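Local coordinates for protein deoxy-D-mannose-octulosonate 8-phosphate phosphatase (Haemophilus influenzae Rd, PDB 1K1E) that hydrolyses 3-deoxy-D-manno-octulosonate 8-phosphate to 3-deoxy-D-manno-octulosonate and inorganic phosphate, working as a magnesium-dependent homotetramer in lipopolysaccharide biosynthesis, at residues M46-D51 with L72-F77; Q53-S58 with F89-Q94; A103-D108 with K145-E150; M154-Q159 with S163-A168; L79-L82 with T86-F89. All blocks are in the same frame, centred on the assembly; numbering follows the deposited sequence.

Contact 1 of 5, residues M46-D51 with L72-F77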
# COMPACT_ATOMS: atom_id res chain seq x y z
N MET A 46 -6.24 -9.98 22.30
CA MET A 46 -5.38 -10.68 23.24
C MET A 46 -5.25 -9.84 24.48
O MET A 46 -5.27 -10.35 25.59
CB MET A 46 -4.01 -10.97 22.61
CG MET A 46 -4.10 -12.08 21.62
SD MET A 46 -2.62 -12.22 20.67
CE MET A 46 -2.82 -14.02 20.01
N LEU A 47 -5.12 -8.54 24.30
CA LEU A 47 -5.00 -7.71 25.47
C LEU A 47 -6.21 -7.78 26.36
O LEU A 47 -6.09 -8.01 27.56
CB LEU A 47 -4.74 -6.23 25.12
CG LEU A 47 -3.38 -5.89 24.46
CD1 LEU A 47 -3.27 -4.39 24.16
CD2 LEU A 47 -2.21 -6.27 25.42
N MET A 48 -7.37 -7.58 25.76
CA MET A 48 -8.60 -7.57 26.53
C MET A 48 -8.78 -8.90 27.26
O MET A 48 -9.20 -8.95 28.42
CB MET A 48 -9.71 -7.28 25.54
CG MET A 48 -9.55 -5.90 24.87
SD MET A 48 -10.87 -5.36 23.69
CE MET A 48 -11.51 -6.78 23.35
N ASP A 49 -8.44 -9.98 26.57
CA ASP A 49 -8.53 -11.34 27.15
C ASP A 49 -7.59 -11.51 28.37
O ASP A 49 -7.91 -12.26 29.29
CB ASP A 49 -8.23 -12.36 26.06
CG ASP A 49 -8.18 -13.81 26.57
OD1 ASP A 49 -7.07 -14.41 26.70
OD2 ASP A 49 -9.28 -14.37 26.84
N ALA A 50 -6.46 -10.79 28.35
CA ALA A 50 -5.46 -10.86 29.40
C ALA A 50 -5.69 -9.76 30.46
O ALA A 50 -4.75 -9.39 31.18
CB ALA A 50 -4.07 -10.72 28.79
N ASP A 51 -6.93 -9.25 30.50
CA ASP A 51 -7.39 -8.24 31.45
C ASP A 51 -6.73 -6.89 31.25
O ASP A 51 -6.53 -6.17 32.21
CB ASP A 51 -7.14 -8.70 32.89
CG ASP A 51 -7.97 -7.92 33.90
OD1 ASP A 51 -7.45 -7.67 35.02
OD2 ASP A 51 -9.14 -7.57 33.59
N LEU A 72 -14.20 -4.87 17.01
CA LEU A 72 -13.17 -5.25 17.94
C LEU A 72 -13.61 -5.45 19.38
O LEU A 72 -12.87 -5.97 20.18
CB LEU A 72 -12.06 -4.22 17.91
CG LEU A 72 -11.23 -4.23 16.61
CD1 LEU A 72 -10.31 -3.05 16.63
CD2 LEU A 72 -10.49 -5.50 16.43
N GLY A 73 -14.83 -5.03 19.69
CA GLY A 73 -15.37 -5.16 21.04
C GLY A 73 -14.81 -4.10 21.97
O GLY A 73 -14.84 -4.25 23.20
N ILE A 74 -14.32 -3.02 21.39
CA ILE A 74 -13.73 -1.93 22.18
C ILE A 74 -14.87 -1.08 22.69
O ILE A 74 -15.71 -0.67 21.90
CB ILE A 74 -12.77 -1.08 21.28
CG1 ILE A 74 -11.50 -1.89 20.98
CG2 ILE A 74 -12.45 0.21 21.89
CD1 ILE A 74 -10.43 -1.11 20.17
N LYS A 75 -14.96 -0.84 24.01
CA LYS A 75 -16.07 -0.01 24.48
C LYS A 75 -15.66 1.40 24.89
O LYS A 75 -16.50 2.28 25.02
CB LYS A 75 -16.75 -0.63 25.71
CG LYS A 75 -17.93 0.19 26.22
CD LYS A 75 -18.02 0.30 27.78
CE LYS A 75 -18.67 1.70 28.18
NZ LYS A 75 -18.58 2.03 29.63
N LEU A 76 -14.36 1.60 25.10
CA LEU A 76 -13.80 2.87 25.53
C LEU A 76 -13.14 3.63 24.39
O LEU A 76 -12.20 3.13 23.82
CB LEU A 76 -12.71 2.58 26.58
CG LEU A 76 -13.14 1.78 27.84
CD1 LEU A 76 -11.99 1.73 28.82
CD2 LEU A 76 -14.36 2.43 28.48
N PHE A 77 -13.62 4.83 24.08
CA PHE A 77 -13.02 5.59 23.00
C PHE A 77 -13.39 7.04 23.18
O PHE A 77 -14.39 7.37 23.80
CB PHE A 77 -13.54 5.13 21.63
CG PHE A 77 -15.01 4.99 21.58
CD1 PHE A 77 -15.80 6.06 21.21
CD2 PHE A 77 -15.59 3.76 21.83
CE1 PHE A 77 -17.18 5.91 21.07
CE2 PHE A 77 -16.98 3.59 21.69
CZ PHE A 77 -17.76 4.68 21.31
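Met48 makes all of this contact from the helix side, laying its thioether against the backbone turn of Leu72, Gly73 and Ile74. Met48 CE comes closest, 3.5 Å from Leu72 O, while Met48 SD lies 4.2 Å from Gly73 O. The same sulfur also packs against the flank of Ile74, with Met48 SD 4.4 Å from Ile74 CG1. CG sits beside the backbone N (chi1 -62°), the chain runs straight through chi2, and a bend at chi3 (-20°) turns the methyl back onto the Leu72 carbonyl. That carbonyl has a second partner: Lys45, which probably also binds substrate, gives it a hydrogen bond through NZ. Each of the two helices ends at a residue with positive phi. Gly73 closes helix 63-72 with a Schellman motif, and Asp51 does the same for helix 38-49, where Asp51 N bonds Met48 O at 3.1 Å. Ile74 in turn packs on Val56 of strand 53-58 and on Ile69, while Leu47 packs on Val54 of that strand. The C-terminal end of helix 38-49 and the connection from helix 63-72 into strand 76-79 thus lie side by side over one face of the parallel sheet, an arrangement belonging to the Rossmann-like core of the haloacid dehalogenase (HAD) hydrolases.

Contact 2 of 5, residues Q53-S58 with F89-Q94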
# COMPACT_ATOMS: atom_id res chain seq x y z
N GLN A 53 -7.41 -3.46 29.34
CA GLN A 53 -8.38 -2.85 28.46
C GLN A 53 -7.73 -2.09 27.32
O GLN A 53 -6.55 -1.67 27.44
CB GLN A 53 -9.24 -1.91 29.27
CG GLN A 53 -9.94 -2.64 30.43
CD GLN A 53 -10.64 -1.62 31.35
OE1 GLN A 53 -11.63 -1.00 30.95
NE2 GLN A 53 -10.10 -1.42 32.53
N VAL A 54 -8.48 -1.86 26.26
CA VAL A 54 -7.95 -1.08 25.15
C VAL A 54 -8.91 0.08 24.83
O VAL A 54 -10.12 -0.10 24.81
CB VAL A 54 -7.74 -1.96 23.92
CG1 VAL A 54 -7.30 -1.09 22.75
CG2 VAL A 54 -6.71 -3.12 24.27
N ALA A 55 -8.36 1.26 24.59
CA ALA A 55 -9.17 2.43 24.21
C ALA A 55 -8.58 3.05 22.93
O ALA A 55 -7.37 2.89 22.65
CB ALA A 55 -9.18 3.48 25.32
N VAL A 56 -9.45 3.71 22.16
CA VAL A 56 -9.07 4.38 20.92
C VAL A 56 -9.26 5.87 21.14
O VAL A 56 -10.26 6.30 21.70
CB VAL A 56 -9.99 3.88 19.78
CG1 VAL A 56 -9.84 4.77 18.51
CG2 VAL A 56 -9.69 2.39 19.53
N LEU A 57 -8.30 6.67 20.66
CA LEU A 57 -8.35 8.11 20.82
C LEU A 57 -8.07 8.65 19.41
O LEU A 57 -7.07 8.30 18.83
CB LEU A 57 -7.23 8.53 21.77
CG LEU A 57 -7.42 9.68 22.76
CD1 LEU A 57 -6.06 10.21 23.07
CD2 LEU A 57 -8.29 10.81 22.23
N SER A 58 -8.96 9.44 18.85
CA SER A 58 -8.70 9.97 17.52
C SER A 58 -9.27 11.38 17.46
O SER A 58 -10.32 11.64 18.07
CB SER A 58 -9.40 9.12 16.45
OG SER A 58 -9.22 9.71 15.18
N PHE A 89 -6.69 11.29 30.39
CA PHE A 89 -7.16 11.07 31.76
C PHE A 89 -8.61 10.63 31.87
O PHE A 89 -8.96 9.85 32.79
CB PHE A 89 -6.88 12.33 32.54
CG PHE A 89 -5.40 12.66 32.58
CD1 PHE A 89 -4.52 11.82 33.23
CD2 PHE A 89 -4.91 13.82 31.98
CE1 PHE A 89 -3.15 12.14 33.31
CE2 PHE A 89 -3.55 14.13 32.05
CZ PHE A 89 -2.68 13.30 32.72
N ASP A 90 -9.42 11.11 30.93
CA ASP A 90 -10.84 10.76 30.90
C ASP A 90 -10.97 9.29 30.62
O ASP A 90 -11.78 8.61 31.25
CB ASP A 90 -11.57 11.56 29.85
CG ASP A 90 -11.76 13.01 30.23
OD1 ASP A 90 -12.13 13.84 29.32
OD2 ASP A 90 -11.55 13.30 31.43
N LEU A 91 -10.17 8.78 29.67
CA LEU A 91 -10.25 7.35 29.33
C LEU A 91 -9.71 6.52 30.49
O LEU A 91 -10.20 5.42 30.79
CB LEU A 91 -9.46 7.08 28.03
CG LEU A 91 -10.13 7.60 26.76
CD1 LEU A 91 -9.11 7.49 25.56
CD2 LEU A 91 -11.45 6.75 26.45
N MET A 92 -8.70 7.02 31.16
CA MET A 92 -8.15 6.26 32.28
C MET A 92 -9.22 6.13 33.35
O MET A 92 -9.43 5.05 33.88
CB MET A 92 -6.95 6.96 32.92
CG MET A 92 -5.71 6.94 31.96
SD MET A 92 -4.52 8.17 32.51
CE MET A 92 -3.19 8.07 31.35
N LYS A 93 -9.88 7.26 33.63
CA LYS A 93 -10.91 7.25 34.66
C LYS A 93 -12.01 6.26 34.24
O LYS A 93 -12.54 5.52 35.10
CB LYS A 93 -11.47 8.66 34.86
CG LYS A 93 -12.14 8.89 36.21
N GLN A 94 -12.32 6.20 32.94
CA GLN A 94 -13.37 5.25 32.52
C GLN A 94 -12.87 3.85 32.71
O GLN A 94 -13.66 2.94 33.06
CB GLN A 94 -13.79 5.46 31.05
CG GLN A 94 -14.74 6.64 30.80
CD GLN A 94 -15.00 6.83 29.35
OE1 GLN A 94 -14.73 7.92 28.79
NE2 GLN A 94 -15.52 5.79 28.69
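Leu91 drops from helix 84-95 onto strand 53-58, landing on Ala55 and Leu57. The helix belongs to the beta-alpha-beta crossover that leaves strand 76-79 and returns to the sheet as strand 102-106, in the Rossmann-like core of the HAD hydrolases. It covers the sheet face opposite helices 38-49 and 63-72. As expected of such a crossover, the helix runs roughly antiparallel to the strand beneath it, with the two segment axes at 153° and 9.9 Å apart. Leu91 loses the most surface. Its CG stands beside the backbone N (chi1 -72°), which sends both methyls down toward the strand, and both come down on the single methyl of Ala55: Ala55 CB is 4.0 Å from Leu91 CD1 and 4.1 Å from Leu91 CD2. Over this short side chain Leu91 CD1 also comes within 4.2 Å of the backbone atom Val56 O. Phe10, on the neighbouring strand 10-14, touches both Ala55 and Leu91, and Leu76, on strand 76-79 at the other side, packs on Ala55. Leu57 completes the seat; it also touches Lys84, probably a substrate-binding residue, and Ala87 of the same helix. The leucine chains cross obliquely, and their nearest approach sets the methyl carbon Leu91 CD1 3.9 Å from the branch carbon Leu57 CG.

Contact 3 of 5, residues A103-D108 with K145-E150; sequences AYIGDD and KGAFRE. With CO (cobalt (II) ion), chain M.
Ile105 points from strand 102-106 toward Ala147 and Phe148, the first two residues of helix 147-158. Just before them Gly146 holds the N-cap position, with a positive phi (103°) that suits a residue without a side chain, and its carbonyl starts the helical bonding: Glu150 N reaches Gly146 O at 2.9 Å. Ala147 follows, offering mainly backbone; Ile105 CD1 lies 3.8 Å from Ala147 O and rather further from its CB. With CG1 anti to the backbone N (chi1 176°), the isoleucine carries Ile105 CD1 on to Phe148 CA, at 4.0 Å. The phenyl group of Phe148 then crosses Ile105 at about a right angle, with Phe148 CD1 4.2 Å from Ile105 CG2, and goes on to touch Leu47. Helix 147-158 is thereby seated on the central strands of the HAD fold, whose C-terminal ends carry the metal. Two residues past Ile105, Asp107 binds the cobalt ion through OD2 at 2.0 Å. Asp107 OD1 stays 3.3 Å from the metal, so the carboxylate binds through one oxygen; OD1 accepts a bond from metal-bound water 1 at 2.7 Å and a salt bridge from Arg39 of the third subunit. Asp14 OD2, Asp16 O and two more waters complete the six ligands. Arg149 points away from the strand, pairing with Asp153 and with Asp108 of the second subunit, while the Glu150 carboxylate accepts hydrogen bonds from Ser140 N and Thr141 OG1 in the preceding loop.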
# COMPACT_ATOMS: atom_id res chain seq x y z
N ALA A 103 -0.59 2.73 28.88
CA ALA A 103 0.45 2.90 27.85
C ALA A 103 -0.25 3.52 26.66
O ALA A 103 -1.41 3.25 26.45
CB ALA A 103 1.05 1.57 27.43
N TYR A 104 0.48 4.32 25.87
CA TYR A 104 -0.10 5.02 24.72
C TYR A 104 0.77 4.72 23.51
O TYR A 104 1.97 4.55 23.64
CB TYR A 104 -0.01 6.53 24.90
CG TYR A 104 -0.78 7.33 23.88
CD1 TYR A 104 -2.15 7.63 24.04
CD2 TYR A 104 -0.15 7.76 22.69
CE1 TYR A 104 -2.88 8.32 23.05
CE2 TYR A 104 -0.85 8.44 21.75
CZ TYR A 104 -2.19 8.72 21.90
OH TYR A 104 -2.86 9.41 20.92
N ILE A 105 0.17 4.70 22.33
CA ILE A 105 0.97 4.47 21.13
C ILE A 105 0.54 5.52 20.11
O ILE A 105 -0.65 5.63 19.81
CB ILE A 105 0.82 2.99 20.56
CG1 ILE A 105 1.63 2.87 19.23
CG2 ILE A 105 -0.67 2.51 20.55
CD1 ILE A 105 1.71 1.37 18.74
N GLY A 106 1.49 6.28 19.58
CA GLY A 106 1.11 7.36 18.68
C GLY A 106 2.15 7.50 17.60
O GLY A 106 3.14 6.74 17.57
N ASP A 107 1.89 8.43 16.70
CA ASP A 107 2.83 8.64 15.57
C ASP A 107 3.17 10.10 15.26
O ASP A 107 4.03 10.33 14.42
CB ASP A 107 2.26 8.10 14.27
CG ASP A 107 1.06 8.90 13.76
OD1 ASP A 107 1.00 9.32 12.59
OD2 ASP A 107 0.14 9.14 14.55
N ASP A 108 2.46 11.04 15.87
CA ASP A 108 2.70 12.45 15.49
C ASP A 108 2.65 13.46 16.61
O ASP A 108 2.42 13.09 17.79
CB ASP A 108 1.68 12.84 14.36
CG ASP A 108 2.21 13.92 13.41
OD1 ASP A 108 1.44 14.28 12.46
OD2 ASP A 108 3.38 14.36 13.59
N LYS A 145 1.10 -1.46 9.92
CA LYS A 145 1.68 -2.72 9.49
C LYS A 145 1.87 -3.69 10.64
O LYS A 145 2.66 -4.62 10.51
CB LYS A 145 3.03 -2.50 8.81
CG LYS A 145 2.95 -1.51 7.68
CD LYS A 145 1.90 -1.84 6.66
CE LYS A 145 1.99 -0.86 5.46
NZ LYS A 145 0.69 -0.84 4.71
N GLY A 146 1.13 -3.48 11.74
CA GLY A 146 1.25 -4.34 12.92
C GLY A 146 2.04 -3.75 14.08
O GLY A 146 2.58 -4.49 14.91
N ALA A 147 2.20 -2.42 14.10
CA ALA A 147 2.97 -1.82 15.18
C ALA A 147 2.21 -2.00 16.52
O ALA A 147 2.81 -2.10 17.56
CB ALA A 147 3.17 -0.38 14.89
N PHE A 148 0.89 -1.96 16.46
CA PHE A 148 0.12 -2.18 17.67
C PHE A 148 0.40 -3.57 18.20
O PHE A 148 0.66 -3.79 19.42
CB PHE A 148 -1.37 -1.99 17.40
CG PHE A 148 -2.18 -2.10 18.65
CD1 PHE A 148 -2.62 -0.94 19.29
CD2 PHE A 148 -2.42 -3.35 19.24
CE1 PHE A 148 -3.30 -1.01 20.56
CE2 PHE A 148 -3.10 -3.40 20.50
CZ PHE A 148 -3.54 -2.21 21.15
N ARG A 149 0.36 -4.53 17.30
CA ARG A 149 0.62 -5.94 17.66
C ARG A 149 2.03 -6.12 18.22
O ARG A 149 2.24 -6.89 19.14
CB ARG A 149 0.45 -6.81 16.43
CG ARG A 149 0.61 -8.30 16.72
CD ARG A 149 -0.25 -8.82 17.85
NE ARG A 149 -0.02 -10.28 18.01
CZ ARG A 149 -0.59 -11.19 17.25
NH1 ARG A 149 -1.44 -10.84 16.28
NH2 ARG A 149 -0.30 -12.46 17.44
N GLU A 150 3.01 -5.41 17.66
CA GLU A 150 4.39 -5.48 18.21
C GLU A 150 4.40 -5.09 19.71
O GLU A 150 4.98 -5.78 20.56
CB GLU A 150 5.30 -4.52 17.44
CG GLU A 150 6.74 -4.57 17.92
CD GLU A 150 7.65 -3.70 17.06
OE1 GLU A 150 8.75 -3.52 17.46
OE2 GLU A 150 7.21 -3.17 16.00
CO CO M . -1.82 9.66 14.33
O HOH W 1 -1.35 10.64 12.54
O HOH W 2 -3.96 10.06 14.28
O HOH W 3 -1.58 11.34 15.62

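Contact 4 of 5, residues M154-Q159 with S163-A168; sequences MILQAQ and SVFDTA. With SO4 (sulfate ion), chain P.
Phe165 inserts its ring between the end of helix 147-158 and a neighbouring subunit, and its atoms can be followed outward from CB. CB itself packs against Met46 of helix 38-49 and Arg149. At chi1 62° the ring carbon CG stands between the backbone N and the carbonyl carbon, which directs the ring toward Leu156 and Gln157. Phe165 CE2 then meets Leu156 CB at 4.0 Å, the leucine carbon lying at the ring's edge, close to its plane. At the far end Phe165 CZ comes within 4.3 Å of Gln157 OE1. The ring also meets Tyr130 of the second subunit, their planes at about 45°, while Phe165 O is hydrogen-bonded to Ser109 OG of that subunit. Beside the ring, Leu156 CD1 touches Val164 CG1 at 4.3 Å, extending the apolar patch.

Toward solvent the contact turns polar. Water 4 donates to Gln157 OE1 at 2.9 Å and to Asp166 OD1 at 2.8 Å, tying the two segments together. Thr167 OG1 donates a hydrogen bond to Ser163 O, 2.8 Å away, at the end of helix 163-166. The same oxygen N-caps the next helix by accepting from Gly170 N, and there a sulfate, probably from the crystallisation liquor, is bound by Gln169 N and weakly by Ala168 N. The chemistry implies that the end of helix 147-158 and the short helix 163-166 are held by apolar contact within and by a water bridge on the exposed side, with a helix start whose N-H groups probably suit an anion.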
# COMPACT_ATOMS: atom_id res chain seq x y z
N MET A 154 4.69 -7.36 23.20
CA MET A 154 5.73 -7.00 24.19
C MET A 154 5.15 -6.91 25.58
O MET A 154 5.74 -7.42 26.56
CB MET A 154 6.34 -5.61 23.88
CG MET A 154 7.24 -5.55 22.69
SD MET A 154 7.97 -3.88 22.57
CE MET A 154 8.42 -3.64 24.23
N ILE A 155 4.01 -6.23 25.67
CA ILE A 155 3.36 -6.10 26.98
C ILE A 155 2.98 -7.49 27.54
O ILE A 155 3.27 -7.80 28.69
CB ILE A 155 2.10 -5.19 26.89
CG1 ILE A 155 2.53 -3.78 26.46
CG2 ILE A 155 1.37 -5.18 28.27
CD1 ILE A 155 1.39 -2.80 26.16
N LEU A 156 2.28 -8.29 26.74
CA LEU A 156 1.89 -9.62 27.20
C LEU A 156 3.08 -10.50 27.56
O LEU A 156 3.03 -11.29 28.53
CB LEU A 156 1.04 -10.32 26.15
CG LEU A 156 -0.34 -9.68 25.96
CD1 LEU A 156 -1.02 -10.17 24.71
CD2 LEU A 156 -1.21 -9.98 27.19
N GLN A 157 4.15 -10.40 26.79
CA GLN A 157 5.29 -11.21 27.15
C GLN A 157 5.84 -10.76 28.49
O GLN A 157 6.23 -11.58 29.29
CB GLN A 157 6.36 -11.08 26.11
CG GLN A 157 7.60 -11.83 26.48
CD GLN A 157 8.26 -12.25 25.24
OE1 GLN A 157 7.76 -13.14 24.53
NE2 GLN A 157 9.36 -11.58 24.90
N ALA A 158 5.89 -9.45 28.72
CA ALA A 158 6.40 -8.92 29.99
C ALA A 158 5.58 -9.43 31.16
O ALA A 158 6.14 -9.66 32.22
CB ALA A 158 6.40 -7.39 29.98
N GLN A 159 4.26 -9.62 30.97
CA GLN A 159 3.36 -10.15 31.99
C GLN A 159 3.32 -11.70 32.08
O GLN A 159 2.50 -12.27 32.82
CB GLN A 159 1.95 -9.56 31.74
CG GLN A 159 2.04 -7.99 31.85
CD GLN A 159 0.72 -7.28 31.92
OE1 GLN A 159 -0.29 -7.90 32.10
NE2 GLN A 159 0.73 -5.95 31.75
N SER A 163 2.24 -17.05 26.06
CA SER A 163 1.68 -18.29 25.52
C SER A 163 0.39 -18.17 24.69
O SER A 163 0.15 -19.04 23.85
CB SER A 163 1.50 -19.36 26.65
OG SER A 163 0.38 -19.07 27.46
N VAL A 164 -0.40 -17.10 24.87
CA VAL A 164 -1.63 -16.91 24.08
C VAL A 164 -1.26 -16.65 22.61
O VAL A 164 -2.02 -16.96 21.68
CB VAL A 164 -2.47 -15.70 24.66
CG1 VAL A 164 -1.79 -14.35 24.31
CG2 VAL A 164 -3.90 -15.73 24.13
N PHE A 165 -0.08 -16.08 22.37
CA PHE A 165 0.26 -15.85 20.96
C PHE A 165 1.38 -16.72 20.46
O PHE A 165 1.49 -16.89 19.26
CB PHE A 165 0.56 -14.38 20.69
CG PHE A 165 1.75 -13.82 21.44
CD1 PHE A 165 3.04 -14.18 21.10
CD2 PHE A 165 1.56 -12.86 22.44
CE1 PHE A 165 4.14 -13.59 21.74
CE2 PHE A 165 2.69 -12.26 23.07
CZ PHE A 165 3.95 -12.65 22.70
N ASP A 166 2.22 -17.26 21.34
CA ASP A 166 3.32 -18.06 20.84
C ASP A 166 3.16 -19.55 20.90
O ASP A 166 4.10 -20.27 20.58
CB ASP A 166 4.66 -17.66 21.44
CG ASP A 166 4.77 -17.96 22.90
OD1 ASP A 166 5.68 -17.38 23.52
OD2 ASP A 166 3.99 -18.76 23.44
N THR A 167 1.99 -20.01 21.29
CA THR A 167 1.70 -21.44 21.26
C THR A 167 0.31 -21.77 20.76
O THR A 167 -0.67 -21.03 21.02
CB THR A 167 1.89 -22.17 22.66
OG1 THR A 167 0.88 -21.73 23.61
CG2 THR A 167 3.29 -21.95 23.19
N ALA A 168 0.21 -22.91 20.08
CA ALA A 168 -1.09 -23.40 19.58
C ALA A 168 -2.01 -23.67 20.77
O ALA A 168 -3.17 -23.29 20.75
CB ALA A 168 -0.91 -24.68 18.75
S SO4 P . 2.20 -25.95 21.56
O1 SO4 P . 2.97 -24.73 21.20
O2 SO4 P . 2.81 -26.62 22.77
O3 SO4 P . 2.28 -26.83 20.37
O4 SO4 P . 0.79 -25.59 21.88
O HOH W 4 7.54 -15.40 22.70

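Contact 5 of 5, residues L79-L82 with T86-F89; sequences LGKL and TACF. With HG (mercury (II) ion), chain N.
The connection between strand 76-79 and helix 84-95 leads to Lys84, a probable substrate-binding residue, and it is spanned here by Lys81, which reaches across to Thr86 and Ala87. Lys81 leaves the backbone with CG anti to N (chi1 -159°) and stays extended to its tip. Along the way its aliphatic part passes the start of the helix, with Lys81 CD 4.3 Å from Ala87 CB. The ammonium group ends near the threonine hydroxyl, where it makes at most a long, weak and doubtful hydrogen bond, 3.4 Å from Lys81 NZ to Thr86 OG1. The two side chains cross at about a right angle. In the HAD fold a lysine early in this helix is the usual motif III residue that faces the phosphate site, and the substrate role that Lys84 probably has is consistent with that. Gly80, with phi 86°, makes the turn out of the strand that brings Lys81 round to the helix. On the helix itself, Ala87 turns its methyl toward the loop and so meets the lysine chain. The next residue, Cys88, faces another way, toward helix 112-117, and its sulfur binds a mercury ion with Cys88 SG 2.4 Å from the metal. Ala114 O and Cys118 SG are the other two ligands of the mercury. Further along the loop, Leu82 packs against Val175 of the third subunit.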
# COMPACT_ATOMS: atom_id res chain seq x y z
N LEU A 79 -13.44 10.09 20.44
CA LEU A 79 -13.33 10.43 19.01
C LEU A 79 -13.72 11.88 18.77
O LEU A 79 -14.57 12.44 19.48
CB LEU A 79 -14.22 9.48 18.17
CG LEU A 79 -14.05 7.96 18.47
CD1 LEU A 79 -14.94 7.12 17.55
CD2 LEU A 79 -12.59 7.53 18.24
N GLY A 80 -13.04 12.49 17.81
CA GLY A 80 -13.30 13.87 17.46
C GLY A 80 -12.56 14.89 18.29
O GLY A 80 -12.64 16.09 18.02
N LYS A 81 -11.83 14.43 19.31
CA LYS A 81 -11.09 15.35 20.19
C LYS A 81 -9.66 15.55 19.77
O LYS A 81 -8.89 14.59 19.66
CB LYS A 81 -11.10 14.86 21.65
CG LYS A 81 -10.80 16.01 22.57
CD LYS A 81 -11.14 15.74 23.99
CE LYS A 81 -11.21 17.08 24.69
NZ LYS A 81 -11.75 16.98 26.07
N LEU A 82 -9.28 16.80 19.56
CA LEU A 82 -7.91 17.06 19.11
C LEU A 82 -6.94 17.32 20.23
O LEU A 82 -5.72 17.30 20.03
CB LEU A 82 -7.88 18.22 18.11
CG LEU A 82 -8.10 17.80 16.66
CD1 LEU A 82 -7.97 18.99 15.70
CD2 LEU A 82 -7.04 16.75 16.33
N THR A 86 -6.18 15.67 27.89
CA THR A 86 -7.25 15.44 28.83
C THR A 86 -8.05 14.18 28.43
O THR A 86 -8.61 13.53 29.32
CB THR A 86 -8.18 16.65 28.93
OG1 THR A 86 -8.72 16.93 27.67
CG2 THR A 86 -7.38 17.87 29.43
N ALA A 87 -8.08 13.83 27.14
CA ALA A 87 -8.78 12.64 26.68
C ALA A 87 -8.12 11.48 27.37
O ALA A 87 -8.81 10.53 27.78
CB ALA A 87 -8.68 12.43 25.13
N CYS A 88 -6.79 11.51 27.53
CA CYS A 88 -6.13 10.41 28.21
C CYS A 88 -6.67 10.23 29.60
O CYS A 88 -7.03 9.12 29.99
CB CYS A 88 -4.59 10.55 28.41
SG CYS A 88 -3.74 10.50 26.77
N PHE A 89 -6.69 11.29 30.39
CA PHE A 89 -7.16 11.07 31.76
C PHE A 89 -8.61 10.63 31.87
O PHE A 89 -8.96 9.85 32.79
CB PHE A 89 -6.88 12.33 32.54
CG PHE A 89 -5.40 12.66 32.58
CD1 PHE A 89 -4.52 11.82 33.23
CD2 PHE A 89 -4.91 13.82 31.98
CE1 PHE A 89 -3.15 12.14 33.31
CE2 PHE A 89 -3.55 14.13 32.05
CZ PHE A 89 -2.68 13.30 32.72
HG HG N . -2.19 8.83 27.49

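Contacts 1 and 2 lie on opposite faces of the same sheet, their centres about 11 Å apart, and join where Leu76 O makes a probable hydrogen bond to Val56 N at 3.3 Å. Contact 5 continues contact 2; the two share Phe89 and helix 84-95, centres about 8 Å apart. Contact 3 occupies the middle of the sheet and carries the cobalt site; the side chain of Leu57 in contact 2 lies about 9 Å from that ion and that of Lys81 in contact 5 about 13 Å. Contact 4 shares helix 147-158 with contact 3 and reaches contact 1 through Met46, but its centre is about 30 Å from that of contact 5.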